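Local coordinates for mandelate racemase/muconate lactonizing protein (Thermobispora bispora, PDB 3VC5) that probably catalyses the magnesium-dependent dehydration of D-glucarate to 5-dehydro-4-deoxy-D-glucarate, as a member of the enolase superfamily, at residues A108-D113 against S121-T126; G156-A161 against A356-T361; D160-S165 against A349-A354; S165-Y170 against A363-T368; P268-M273 against V300-I305. All coordinates share one frame; numbering follows the deposited sequence.

How the contacts relate
Contact 1 comes first along the chain and lies in the N-terminal domain, where a loop packs on the start of helix 123-146. Contacts 2, 3 and 4 follow one another along residues 156-170, which run into and along strand 161-169. Contacts 2 and 3 touch, their centres about 8 Å apart, and contacts 3 and 4 also touch, their centres about 13 Å apart. These three bring strand 161-169 against helix 344-355 and the chain that follows it, where the barrel closes on itself. Along the chain contact 5 is nested inside the loop they close, but in space its centre is about 24 to 28 Å from theirs and about 22 Å from that of contact 1.

Contact 1. Residues A108-D113 against S121-T126; sequences ANIVTD and SSRVKT
The N-terminal end of helix 123-146, in the N-terminal domain, is packed against by the loop 108-113, and Thr126 and Ser121 carry the contact to Val111. The amide of Val111 donates to Thr126 OG1 (N to OG1 3.2 Å, 157° at the hydrogen). Thr126 OG1 in turn donates to Ser122 O at 2.8 Å, where it and Thr126 N arrive from opposite faces of the carbonyl. With OG1 beside its backbone N (chi1 -64°), Thr126 turns CG2 to meet Val111 CG2 at 3.8 Å. Ile110 lies across the first turn, its CG2 3.6 Å from Ser121 CB. Ser121 OG lies 3.1 Å from Val111 O. Ser122 is the N-cap, its OG accepting from Lys125 N. Arg123, bent at chi2 and chi3, brings its guanidinium to the backbone of Ala108, but the position of NH1 is doubtful. A water joins Val111 O, Ser122 N and Thr126 OG1. A second links Lys125 NZ to Asp113 OD2, while Asp113 OD1 accepts from the amide of Gly116. The amide and carbonyl of Val111, in a loop without regular structure, are thus met by Thr126 OG1 and a bound water at the helix start.

Contact 2. Residues G156-A161 against A356-T361; sequences GKVRDA and ATPAIT
Arg159 reaches across to the turn 357-360 and lays its guanidinium between Val158 and the backbone of that turn, joining the loop that leads into strand 161-169 to the loop after helix 344-355. Its CG sits between the backbone N and the carbonyl carbon (chi1 50°), and a bend at chi3 brings the planar group round beside the side chain of its own neighbour. Val158 CG2 then lies over the centre of one face, while Ile360 O stands above the opposite face, offset toward the rim; although Ile360 O is 3.3 Å from Arg159 NH1, the angle is too poor for a hydrogen bond. The edge does the bonding. Arg159 NH1 donates to Thr357 O at 3.0 Å, nearly straight at 169°, and Arg159 NH2 donates to Pro358 O at 3.3 Å. Both oxygens lie in or close to the guanidinium plane, yet each is approached from above its own carbonyl plane. Thr357 O also takes the amide of Ile360, the bond that closes the type I turn, and the two donors come from opposite faces of that carbonyl.

Val158 CG1 packs loosely on Pro358 CG at 4.3 Å. Beside it Gly156 O receives a CH...O contact from Ala356 CA at 3.6 Å. Arg159 NH1 has a further, weak bond to Ala354 O near the end of helix 344-355, and His96 of the second subunit packs on Val158 and Pro358. The positive group is thus met by backbone carbonyls, whose partial negative charge would be expected to offset it.

Contact 3. Residues D160-S165 against A349-A354; sequences DAVPYS and AMTHLA
Tyr164 and Val162, alternate residues of the first barrel strand, meet one side of helix 344-355. One polar bond joins the segments: Tyr164 OH donates to Thr351 OG1 at 2.8 Å, with the acceptor at the ring edge, near its plane. Thr351 places OG1 beside its backbone N (chi1 -61°), and in turn gives a hydrogen bond to Leu347 O one turn back. The buried phenol is therefore linked through the threonine to the helix backbone.

The remaining contacts are apolar. Val162 splits its branches over the helix: CG1 rests on Ala354 CB at 3.6 Å, whereas CG2 meets Thr351 CG2 at 3.9 Å and lies 3.4 Å from Thr351 O. Met350, bent at chi3, approaches the ring from its edge, with CE 4.2 Å from Tyr164 CE1, while its CB lies 3.6 Å from Tyr164 OH.

All five touching residues are buried. On the sheet side, strand 161-169 pairs antiparallel with 388-390, whose Val389 packs on both Tyr164 and Thr351. Met350 and Ala354 also touch Met337 of strand 334-337, so helix 344-355 packs against both strand 334-337 and strand 161-169.

Contact 4. Residues S165-Y170 against A363-T368; sequences SAYLFY and ACDTHT. With PO4 (phosphate ion), chain B.
Ser165 and Asp365 form the tight end of this contact. Ser165 N donates to Cys364 O at 2.9 Å, and Ser165 OG, set between its own N and carbonyl carbon (chi1 61°), donates to Asp365 OD1 at 2.8 Å. That oxygen is met on its anti side, 22° out of the carboxylate plane; Arg237 and Lys209 form salt bridges to the same carboxylate. Farther along, the backbones separate and water fills in: one molecule joins Ser165 O, Tyr167 N and Thr366 O, bonding to the last at 2.9 Å.

The rings meet less closely. Tyr167 CD2 lies over one face of the His367 imidazole, with the two planes turned 45° to each other; the nearest atoms are Tyr167 CE2 and His367 CE1, 3.6 Å apart. Phe169 CZ, obliquely placed on the same side of the imidazole, is 3.7 Å from His367 NE2, the atom that donates to phosphate O2 at 2.7 Å. Lys211, the predicted proton acceptor, also binds that phosphate and, with Lys209, the Tyr167 hydroxyl. Tyr167, Phe169 and His367 thus form an aromatic cluster beside the phosphate, probably taken up from the crystallisation liquor, by the C-terminal end of the first barrel strand, where enolase-superfamily active sites lie.

Contact 5. Residues P268-M273 against V300-I305; sequences PGIDGM and VERRPI
Pro304 is the bump at the centre of this contact, fitting into the hollow between Ile270 and Met273 on the first turn of helix 270-277. Its CB meets Met273 CB at 3.6 Å and lies 3.7 Å from Ile270 O, while its CG faces Ile270 CG2 at 4.1 Å. That methyl also rests on the aliphatic stem of Arg302, with CG2 3.9 Å from Arg302 CB. On the inner side Met273, folded at chi2 and chi3, brings its CE past Pro304 O to Ile305 CG2 at 3.9 Å. Pro304 O is buried here without a polar partner.

At the outer rim the packing becomes polar. Asp271 has CG anti to its backbone N (chi1 180°), and both terminal nitrogens of Arg302, NH1 at 3.0 Å and NH2 at 2.9 Å, donate to Asp271 OD1. Both bonds lie in the guanidinium plane but use the anti side of OD1, and the carboxylate is turned 51° against the guanidinium. Arg303, with positive phi, turns the chain out of helix 296-302.

Met273 touches Leu284 and Ile305 touches Thr286, both of strand 284-286. The arrangement joins the start of helix 270-277 to the end of helix 296-302 on the outside of the enolase-superfamily barrel.

Contact 1. Residues A108-D113 against S121-T126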
# COMPACT_ATOMS: atom_id res chain seq x y z
N ALA A 108 -15.76 0.22 21.25
CA ALA A 108 -16.95 -0.38 20.65
C ALA A 108 -17.83 0.61 19.88
O ALA A 108 -18.85 0.25 19.25
CB ALA A 108 -17.75 -1.04 21.75
N ASN A 109 -17.46 1.88 19.95
CA ASN A 109 -18.28 2.91 19.35
C ASN A 109 -18.26 2.72 17.82
O ASN A 109 -17.20 2.41 17.24
CB ASN A 109 -17.70 4.27 19.73
CG ASN A 109 -18.01 4.66 21.15
OD1 ASN A 109 -19.13 5.05 21.46
ND2 ASN A 109 -17.00 4.60 22.02
N ILE A 110 -19.42 2.80 17.18
CA ILE A 110 -19.49 3.00 15.73
C ILE A 110 -20.25 4.30 15.47
O ILE A 110 -21.41 4.45 15.87
CB ILE A 110 -20.20 1.86 15.00
CG1 ILE A 110 -19.36 0.58 15.04
CG2 ILE A 110 -20.47 2.26 13.54
CD1 ILE A 110 -20.11 -0.69 14.49
N VAL A 111 -19.60 5.26 14.82
CA VAL A 111 -20.19 6.58 14.63
C VAL A 111 -20.91 6.56 13.29
O VAL A 111 -20.30 6.24 12.25
CB VAL A 111 -19.10 7.69 14.64
CG1 VAL A 111 -19.69 9.06 14.24
CG2 VAL A 111 -18.39 7.76 15.99
N THR A 112 -22.20 6.86 13.31
CA THR A 112 -22.99 6.86 12.10
C THR A 112 -23.30 8.29 11.73
O THR A 112 -23.20 9.19 12.56
CB THR A 112 -24.30 6.12 12.33
OG1 THR A 112 -24.99 6.72 13.44
CG2 THR A 112 -24.00 4.66 12.61
N ASP A 113 -23.64 8.52 10.48
CA ASP A 113 -24.02 9.86 10.10
C ASP A 113 -25.48 9.85 9.69
O ASP A 113 -26.10 8.80 9.63
CB ASP A 113 -23.05 10.47 9.05
CG ASP A 113 -23.10 9.76 7.72
OD1 ASP A 113 -24.23 9.50 7.24
OD2 ASP A 113 -22.00 9.50 7.14
N SER A 121 -21.60 2.85 7.99
CA SER A 121 -20.66 2.97 9.09
C SER A 121 -20.17 1.59 9.49
O SER A 121 -20.88 0.58 9.31
CB SER A 121 -21.36 3.62 10.29
OG SER A 121 -21.91 4.88 9.94
N SER A 122 -18.98 1.54 10.08
CA SER A 122 -18.45 0.28 10.56
C SER A 122 -17.38 0.60 11.59
O SER A 122 -16.97 1.76 11.75
CB SER A 122 -17.81 -0.52 9.43
OG SER A 122 -16.77 0.22 8.79
N ARG A 123 -16.90 -0.43 12.26
CA ARG A 123 -15.83 -0.23 13.23
C ARG A 123 -14.56 0.30 12.58
O ARG A 123 -13.99 1.29 13.07
CB ARG A 123 -15.49 -1.52 13.98
CG ARG A 123 -14.36 -1.34 14.99
CD ARG A 123 -14.86 -0.71 16.29
NE ARG A 123 -15.31 -1.71 17.27
CZ ARG A 123 -16.52 -1.73 17.82
NH1 ARG A 123 -17.40 -0.80 17.50
NH2 ARG A 123 -16.85 -2.68 18.70
N VAL A 124 -14.11 -0.33 11.50
CA VAL A 124 -12.87 0.11 10.86
C VAL A 124 -13.05 1.52 10.30
O VAL A 124 -12.17 2.34 10.44
CB VAL A 124 -12.35 -0.88 9.78
CG1 VAL A 124 -11.21 -0.28 8.97
CG2 VAL A 124 -11.97 -2.21 10.44
N LYS A 125 -14.18 1.80 9.64
CA LYS A 125 -14.32 3.13 9.08
C LYS A 125 -14.34 4.18 10.19
O LYS A 125 -13.84 5.31 10.01
CB LYS A 125 -15.61 3.20 8.22
CG LYS A 125 -15.71 4.43 7.32
CD LYS A 125 -16.98 4.34 6.48
CE LYS A 125 -17.41 5.61 5.88
NZ LYS A 125 -18.91 5.73 5.81
N THR A 126 -14.93 3.85 11.34
CA THR A 126 -14.97 4.80 12.46
C THR A 126 -13.55 5.08 12.96
O THR A 126 -13.14 6.26 13.12
CB THR A 126 -15.83 4.25 13.61
OG1 THR A 126 -17.18 4.13 13.14
CG2 THR A 126 -15.80 5.20 14.82
O HOH W 1 -18.28 4.55 10.44
O HOH W 2 -20.29 7.36 7.72

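Contact 2. Residues G156-A161 against A356-T361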
# COMPACT_ATOMS: atom_id res chain seq x y z
N GLY A 156 7.37 11.13 -3.55
CA GLY A 156 7.66 12.29 -4.40
C GLY A 156 6.53 12.55 -5.40
O GLY A 156 5.84 11.61 -5.82
N LYS A 157 6.31 13.81 -5.75
CA LYS A 157 5.24 14.13 -6.68
C LYS A 157 5.53 13.56 -8.05
O LYS A 157 6.68 13.62 -8.54
CB LYS A 157 5.02 15.63 -6.79
CG LYS A 157 6.17 16.40 -7.40
CD LYS A 157 5.96 17.92 -7.23
CE LYS A 157 7.17 18.69 -7.81
NZ LYS A 157 6.99 20.15 -7.81
N VAL A 158 4.49 13.03 -8.68
CA VAL A 158 4.60 12.54 -10.06
C VAL A 158 3.95 13.49 -11.02
O VAL A 158 3.99 13.27 -12.25
CB VAL A 158 4.02 11.12 -10.23
CG1 VAL A 158 4.54 10.22 -9.13
CG2 VAL A 158 2.51 11.13 -10.21
N ARG A 159 3.33 14.54 -10.47
CA ARG A 159 2.75 15.61 -11.27
C ARG A 159 2.91 16.89 -10.47
O ARG A 159 2.87 16.87 -9.23
CB ARG A 159 1.29 15.30 -11.60
CG ARG A 159 0.46 14.90 -10.38
CD ARG A 159 -0.92 14.32 -10.77
NE ARG A 159 -0.86 13.05 -11.50
CZ ARG A 159 -0.91 11.82 -10.95
NH1 ARG A 159 -0.96 11.65 -9.63
NH2 ARG A 159 -0.86 10.75 -11.74
N ASP A 160 3.14 18.01 -11.16
CA ASP A 160 3.40 19.27 -10.48
C ASP A 160 2.13 19.91 -9.91
O ASP A 160 2.21 20.69 -8.95
CB ASP A 160 4.07 20.28 -11.42
CG ASP A 160 5.49 19.91 -11.76
OD1 ASP A 160 6.10 19.09 -11.03
OD2 ASP A 160 6.02 20.45 -12.76
N ALA A 161 0.97 19.58 -10.49
CA ALA A 161 -0.30 20.14 -10.07
C ALA A 161 -1.38 19.05 -10.17
O ALA A 161 -1.25 18.14 -10.98
CB ALA A 161 -0.66 21.36 -10.93
N ALA A 356 1.29 12.59 -5.37
CA ALA A 356 2.33 11.59 -5.11
C ALA A 356 1.81 10.18 -5.32
O ALA A 356 2.51 9.22 -4.97
CB ALA A 356 2.88 11.72 -3.66
N THR A 357 0.62 10.02 -5.90
CA THR A 357 0.06 8.67 -6.04
C THR A 357 -0.16 8.44 -7.52
O THR A 357 -1.08 9.01 -8.12
CB THR A 357 -1.27 8.50 -5.20
OG1 THR A 357 -0.98 8.80 -3.83
CG2 THR A 357 -1.85 7.06 -5.34
N PRO A 358 0.69 7.59 -8.13
CA PRO A 358 0.58 7.43 -9.57
C PRO A 358 -0.84 7.08 -10.06
O PRO A 358 -1.26 7.57 -11.09
CB PRO A 358 1.56 6.29 -9.88
CG PRO A 358 2.60 6.39 -8.78
CD PRO A 358 1.88 6.94 -7.56
N ALA A 359 -1.58 6.24 -9.33
CA ALA A 359 -2.88 5.78 -9.81
C ALA A 359 -4.04 6.79 -9.70
O ALA A 359 -5.12 6.55 -10.26
CB ALA A 359 -3.26 4.44 -9.16
N ILE A 360 -3.85 7.90 -8.99
CA ILE A 360 -4.93 8.87 -8.91
C ILE A 360 -4.79 9.71 -10.17
O ILE A 360 -4.03 10.69 -10.20
CB ILE A 360 -4.93 9.72 -7.62
CG1 ILE A 360 -5.10 8.79 -6.39
CG2 ILE A 360 -6.05 10.78 -7.72
CD1 ILE A 360 -4.99 9.50 -5.03
N THR A 361 -5.51 9.30 -11.20
CA THR A 361 -5.33 9.83 -12.56
C THR A 361 -6.55 10.59 -13.09
O THR A 361 -6.48 11.24 -14.12
CB THR A 361 -4.97 8.68 -13.55
OG1 THR A 361 -5.86 7.58 -13.33
CG2 THR A 361 -3.54 8.22 -13.32

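Contact 3. Residues D160-S165 against A349-A354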
# COMPACT_ATOMS: atom_id res chain seq x y z
N ASP A 160 3.14 18.01 -11.16
CA ASP A 160 3.40 19.27 -10.48
C ASP A 160 2.13 19.91 -9.91
O ASP A 160 2.21 20.69 -8.95
CB ASP A 160 4.07 20.28 -11.42
CG ASP A 160 5.49 19.91 -11.76
OD1 ASP A 160 6.10 19.09 -11.03
OD2 ASP A 160 6.02 20.45 -12.76
N ALA A 161 0.97 19.58 -10.49
CA ALA A 161 -0.30 20.14 -10.07
C ALA A 161 -1.38 19.05 -10.17
O ALA A 161 -1.25 18.14 -10.98
CB ALA A 161 -0.66 21.36 -10.93
N VAL A 162 -2.41 19.15 -9.33
CA VAL A 162 -3.46 18.14 -9.25
C VAL A 162 -4.74 18.72 -9.82
O VAL A 162 -5.28 19.69 -9.27
CB VAL A 162 -3.70 17.76 -7.79
CG1 VAL A 162 -4.94 16.88 -7.65
CG2 VAL A 162 -2.44 17.08 -7.21
N PRO A 163 -5.21 18.17 -10.94
CA PRO A 163 -6.47 18.67 -11.49
C PRO A 163 -7.67 18.34 -10.61
O PRO A 163 -7.76 17.24 -10.06
CB PRO A 163 -6.60 17.93 -12.83
CG PRO A 163 -5.20 17.49 -13.17
CD PRO A 163 -4.57 17.17 -11.82
N TYR A 164 -8.59 19.31 -10.52
CA TYR A 164 -9.85 19.20 -9.82
C TYR A 164 -11.00 19.44 -10.80
O TYR A 164 -10.84 20.16 -11.79
CB TYR A 164 -9.93 20.18 -8.61
CG TYR A 164 -9.09 19.75 -7.42
CD1 TYR A 164 -9.64 18.97 -6.39
CD2 TYR A 164 -7.75 20.09 -7.36
CE1 TYR A 164 -8.86 18.55 -5.31
CE2 TYR A 164 -6.96 19.70 -6.29
CZ TYR A 164 -7.53 18.89 -5.28
OH TYR A 164 -6.75 18.50 -4.23
N SER A 165 -12.16 18.88 -10.48
CA SER A 165 -13.39 19.10 -11.24
C SER A 165 -14.19 20.28 -10.69
O SER A 165 -14.03 20.69 -9.52
CB SER A 165 -14.27 17.83 -11.18
OG SER A 165 -14.63 17.55 -9.83
N ALA A 349 -3.86 18.37 2.08
CA ALA A 349 -3.68 16.92 2.23
C ALA A 349 -4.13 16.16 0.96
O ALA A 349 -3.43 15.27 0.49
CB ALA A 349 -4.40 16.43 3.44
N MET A 350 -5.29 16.54 0.43
CA MET A 350 -5.80 15.98 -0.81
C MET A 350 -4.80 16.11 -1.93
O MET A 350 -4.60 15.19 -2.74
CB MET A 350 -7.15 16.61 -1.21
CG MET A 350 -8.27 16.31 -0.21
SD MET A 350 -9.61 17.55 -0.27
CE MET A 350 -10.47 17.06 -1.74
N THR A 351 -4.19 17.29 -2.00
CA THR A 351 -3.30 17.62 -3.09
C THR A 351 -1.97 16.86 -3.00
O THR A 351 -1.49 16.33 -4.00
CB THR A 351 -3.10 19.15 -3.14
OG1 THR A 351 -4.38 19.77 -3.38
CG2 THR A 351 -2.10 19.55 -4.25
N HIS A 352 -1.38 16.78 -1.81
CA HIS A 352 -0.15 16.00 -1.67
C HIS A 352 -0.42 14.53 -1.97
O HIS A 352 0.40 13.87 -2.63
CB HIS A 352 0.45 16.14 -0.24
CG HIS A 352 1.14 17.44 -0.01
ND1 HIS A 352 2.47 17.64 -0.31
CD2 HIS A 352 0.69 18.61 0.51
CE1 HIS A 352 2.81 18.88 -0.01
NE2 HIS A 352 1.75 19.49 0.49
N LEU A 353 -1.55 14.01 -1.47
CA LEU A 353 -1.87 12.60 -1.72
C LEU A 353 -2.01 12.36 -3.23
O LEU A 353 -1.38 11.44 -3.81
CB LEU A 353 -3.16 12.21 -1.00
CG LEU A 353 -3.76 10.83 -1.35
CD1 LEU A 353 -2.79 9.67 -0.99
CD2 LEU A 353 -5.10 10.66 -0.64
N ALA A 354 -2.85 13.16 -3.89
CA ALA A 354 -3.04 12.95 -5.34
C ALA A 354 -1.74 13.17 -6.14
O ALA A 354 -1.48 12.45 -7.11
CB ALA A 354 -4.15 13.85 -5.88

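Contact 4. Residues S165-Y170 against A363-T368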
# COMPACT_ATOMS: atom_id res chain seq x y z
N SER A 165 -12.16 18.88 -10.48
CA SER A 165 -13.39 19.10 -11.24
C SER A 165 -14.19 20.28 -10.69
O SER A 165 -14.03 20.69 -9.52
CB SER A 165 -14.27 17.83 -11.18
OG SER A 165 -14.63 17.55 -9.83
N ALA A 166 -15.05 20.82 -11.55
CA ALA A 166 -16.07 21.77 -11.15
C ALA A 166 -17.23 20.97 -10.57
O ALA A 166 -17.87 20.19 -11.29
CB ALA A 166 -16.55 22.55 -12.39
N TYR A 167 -17.50 21.18 -9.28
CA TYR A 167 -18.52 20.40 -8.56
C TYR A 167 -19.83 21.20 -8.61
O TYR A 167 -20.06 22.10 -7.82
CB TYR A 167 -18.12 20.16 -7.11
CG TYR A 167 -18.68 18.87 -6.52
CD1 TYR A 167 -19.91 18.35 -6.93
CD2 TYR A 167 -17.99 18.20 -5.50
CE1 TYR A 167 -20.40 17.16 -6.40
CE2 TYR A 167 -18.48 16.99 -4.96
CZ TYR A 167 -19.69 16.49 -5.39
OH TYR A 167 -20.19 15.27 -4.89
N LEU A 168 -20.65 20.90 -9.61
CA LEU A 168 -21.90 21.61 -9.81
C LEU A 168 -23.03 20.98 -9.00
O LEU A 168 -23.14 19.72 -8.87
CB LEU A 168 -22.28 21.63 -11.29
CG LEU A 168 -21.21 22.02 -12.32
CD1 LEU A 168 -21.79 22.04 -13.75
CD2 LEU A 168 -20.60 23.40 -11.97
N PHE A 169 -23.92 21.85 -8.53
CA PHE A 169 -25.09 21.45 -7.78
C PHE A 169 -26.28 22.23 -8.25
O PHE A 169 -26.18 23.44 -8.49
CB PHE A 169 -24.95 21.82 -6.30
CG PHE A 169 -23.97 20.96 -5.53
CD1 PHE A 169 -22.60 21.19 -5.60
CD2 PHE A 169 -24.43 19.93 -4.71
CE1 PHE A 169 -21.68 20.41 -4.85
CE2 PHE A 169 -23.52 19.12 -3.97
CZ PHE A 169 -22.16 19.35 -4.04
N TYR A 170 -27.43 21.58 -8.29
CA TYR A 170 -28.68 22.32 -8.25
C TYR A 170 -28.75 23.02 -6.90
O TYR A 170 -28.31 22.47 -5.89
CB TYR A 170 -29.88 21.40 -8.44
CG TYR A 170 -29.92 20.71 -9.78
CD1 TYR A 170 -30.37 21.38 -10.92
CD2 TYR A 170 -29.57 19.37 -9.89
CE1 TYR A 170 -30.44 20.74 -12.14
CE2 TYR A 170 -29.65 18.71 -11.12
CZ TYR A 170 -30.09 19.41 -12.24
OH TYR A 170 -30.17 18.76 -13.46
N ALA A 363 -9.51 13.61 -12.41
CA ALA A 363 -9.60 14.89 -11.67
C ALA A 363 -10.22 14.62 -10.31
O ALA A 363 -11.17 13.83 -10.21
CB ALA A 363 -10.45 15.92 -12.43
N CYS A 364 -9.68 15.21 -9.25
CA CYS A 364 -10.27 15.05 -7.93
C CYS A 364 -11.45 15.98 -7.73
O CYS A 364 -11.49 17.10 -8.29
CB CYS A 364 -9.25 15.34 -6.81
SG CYS A 364 -7.79 14.28 -6.79
N ASP A 365 -12.39 15.58 -6.87
CA ASP A 365 -13.50 16.47 -6.51
C ASP A 365 -13.06 17.44 -5.42
O ASP A 365 -12.22 17.10 -4.60
CB ASP A 365 -14.70 15.67 -6.03
CG ASP A 365 -15.38 14.91 -7.16
OD1 ASP A 365 -15.12 15.20 -8.34
OD2 ASP A 365 -16.12 13.95 -6.83
N THR A 366 -13.63 18.64 -5.43
CA THR A 366 -13.52 19.53 -4.28
C THR A 366 -14.74 20.45 -4.17
O THR A 366 -15.31 20.86 -5.20
CB THR A 366 -12.23 20.41 -4.32
OG1 THR A 366 -12.18 21.20 -3.12
CG2 THR A 366 -12.15 21.28 -5.57
N HIS A 367 -15.15 20.76 -2.94
CA HIS A 367 -16.21 21.74 -2.69
C HIS A 367 -15.66 23.16 -2.61
O HIS A 367 -16.40 24.10 -2.38
CB HIS A 367 -16.94 21.42 -1.39
CG HIS A 367 -17.84 20.22 -1.46
ND1 HIS A 367 -17.37 18.92 -1.48
CD2 HIS A 367 -19.19 20.13 -1.52
CE1 HIS A 367 -18.40 18.08 -1.53
NE2 HIS A 367 -19.52 18.80 -1.54
N THR A 368 -14.35 23.31 -2.78
CA THR A 368 -13.70 24.60 -2.52
C THR A 368 -14.47 25.85 -3.00
O THR A 368 -14.67 26.77 -2.23
CB THR A 368 -12.24 24.61 -3.04
OG1 THR A 368 -11.45 23.68 -2.29
CG2 THR A 368 -11.64 26.02 -2.95
P PO4 B . -22.32 16.21 -0.53
O1 PO4 B . -23.74 16.58 -0.76
O2 PO4 B . -21.59 17.52 -0.40
O3 PO4 B . -22.16 15.43 0.71
O4 PO4 B . -21.87 15.44 -1.67
O HOH W 3 -15.30 22.40 -7.64
O HOH W 4 -15.34 18.85 -7.77

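Contact 5. Residues P268-M273 against V300-I305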
# COMPACT_ATOMS: atom_id res chain seq x y z
N PRO A 268 -28.45 1.98 -5.35
CA PRO A 268 -27.85 1.55 -4.09
C PRO A 268 -27.35 0.12 -4.09
O PRO A 268 -27.99 -0.77 -4.68
CB PRO A 268 -28.98 1.67 -3.06
CG PRO A 268 -30.22 1.84 -3.84
CD PRO A 268 -29.90 2.24 -5.23
N GLY A 269 -26.24 -0.11 -3.39
CA GLY A 269 -25.77 -1.48 -3.13
C GLY A 269 -24.80 -2.04 -4.15
O GLY A 269 -24.87 -1.73 -5.34
N ILE A 270 -23.93 -2.93 -3.69
CA ILE A 270 -23.02 -3.62 -4.58
C ILE A 270 -23.77 -4.42 -5.70
O ILE A 270 -23.38 -4.39 -6.88
CB ILE A 270 -22.05 -4.57 -3.78
CG1 ILE A 270 -21.09 -3.70 -2.95
CG2 ILE A 270 -21.29 -5.49 -4.73
CD1 ILE A 270 -20.24 -4.50 -1.93
N ASP A 271 -24.79 -5.17 -5.30
CA ASP A 271 -25.56 -5.98 -6.24
C ASP A 271 -26.16 -5.13 -7.37
O ASP A 271 -25.94 -5.41 -8.56
CB ASP A 271 -26.67 -6.74 -5.49
CG ASP A 271 -27.51 -7.59 -6.43
OD1 ASP A 271 -26.90 -8.37 -7.17
OD2 ASP A 271 -28.77 -7.49 -6.43
N GLY A 272 -26.91 -4.09 -6.99
CA GLY A 272 -27.59 -3.22 -7.97
C GLY A 272 -26.56 -2.50 -8.84
O GLY A 272 -26.71 -2.41 -10.07
N MET A 273 -25.49 -2.02 -8.23
CA MET A 273 -24.43 -1.36 -9.00
C MET A 273 -23.80 -2.32 -10.01
O MET A 273 -23.54 -1.94 -11.16
CB MET A 273 -23.36 -0.83 -8.05
CG MET A 273 -23.86 0.41 -7.31
SD MET A 273 -23.73 1.96 -8.24
CE MET A 273 -21.94 2.14 -8.40
N VAL A 300 -14.43 -6.67 -5.90
CA VAL A 300 -13.63 -7.30 -6.94
C VAL A 300 -14.42 -8.47 -7.57
O VAL A 300 -14.36 -8.70 -8.77
CB VAL A 300 -12.25 -7.73 -6.36
CG1 VAL A 300 -11.58 -8.81 -7.26
CG2 VAL A 300 -11.36 -6.48 -6.16
N GLU A 301 -15.17 -9.19 -6.75
CA GLU A 301 -15.93 -10.32 -7.24
C GLU A 301 -17.10 -9.89 -8.12
O GLU A 301 -17.27 -10.44 -9.21
CB GLU A 301 -16.45 -11.10 -6.06
CG GLU A 301 -17.01 -12.43 -6.33
CD GLU A 301 -17.23 -13.12 -5.01
OE1 GLU A 301 -16.51 -14.11 -4.72
OE2 GLU A 301 -18.07 -12.62 -4.24
N ARG A 302 -17.89 -8.91 -7.68
CA ARG A 302 -19.10 -8.51 -8.44
C ARG A 302 -18.87 -7.43 -9.49
O ARG A 302 -19.67 -7.28 -10.44
CB ARG A 302 -20.18 -8.00 -7.48
CG ARG A 302 -20.76 -9.04 -6.53
CD ARG A 302 -21.50 -10.18 -7.25
NE ARG A 302 -22.52 -9.71 -8.21
CZ ARG A 302 -23.76 -9.31 -7.88
NH1 ARG A 302 -24.15 -9.29 -6.61
NH2 ARG A 302 -24.62 -8.93 -8.85
N ARG A 303 -17.81 -6.66 -9.31
CA ARG A 303 -17.50 -5.54 -10.20
C ARG A 303 -18.63 -4.50 -10.29
O ARG A 303 -19.15 -4.21 -11.37
CB ARG A 303 -17.05 -6.04 -11.58
CG ARG A 303 -15.76 -6.88 -11.54
CD ARG A 303 -14.52 -5.97 -11.46
NE ARG A 303 -13.26 -6.65 -11.11
CZ ARG A 303 -12.07 -6.07 -11.20
NH1 ARG A 303 -11.99 -4.81 -11.65
NH2 ARG A 303 -10.95 -6.72 -10.86
N PRO A 304 -19.00 -3.91 -9.14
CA PRO A 304 -19.97 -2.81 -9.15
C PRO A 304 -19.35 -1.54 -9.75
O PRO A 304 -20.08 -0.62 -10.13
CB PRO A 304 -20.24 -2.58 -7.67
CG PRO A 304 -18.96 -3.01 -6.98
CD PRO A 304 -18.47 -4.19 -7.79
N ILE A 305 -18.03 -1.46 -9.80
CA ILE A 305 -17.38 -0.21 -10.21
C ILE A 305 -16.17 -0.44 -11.09
O ILE A 305 -15.50 -1.47 -11.00
CB ILE A 305 -16.94 0.65 -9.03
CG1 ILE A 305 -15.85 -0.09 -8.24
CG2 ILE A 305 -18.17 1.08 -8.18
CD1 ILE A 305 -15.28 0.67 -7.03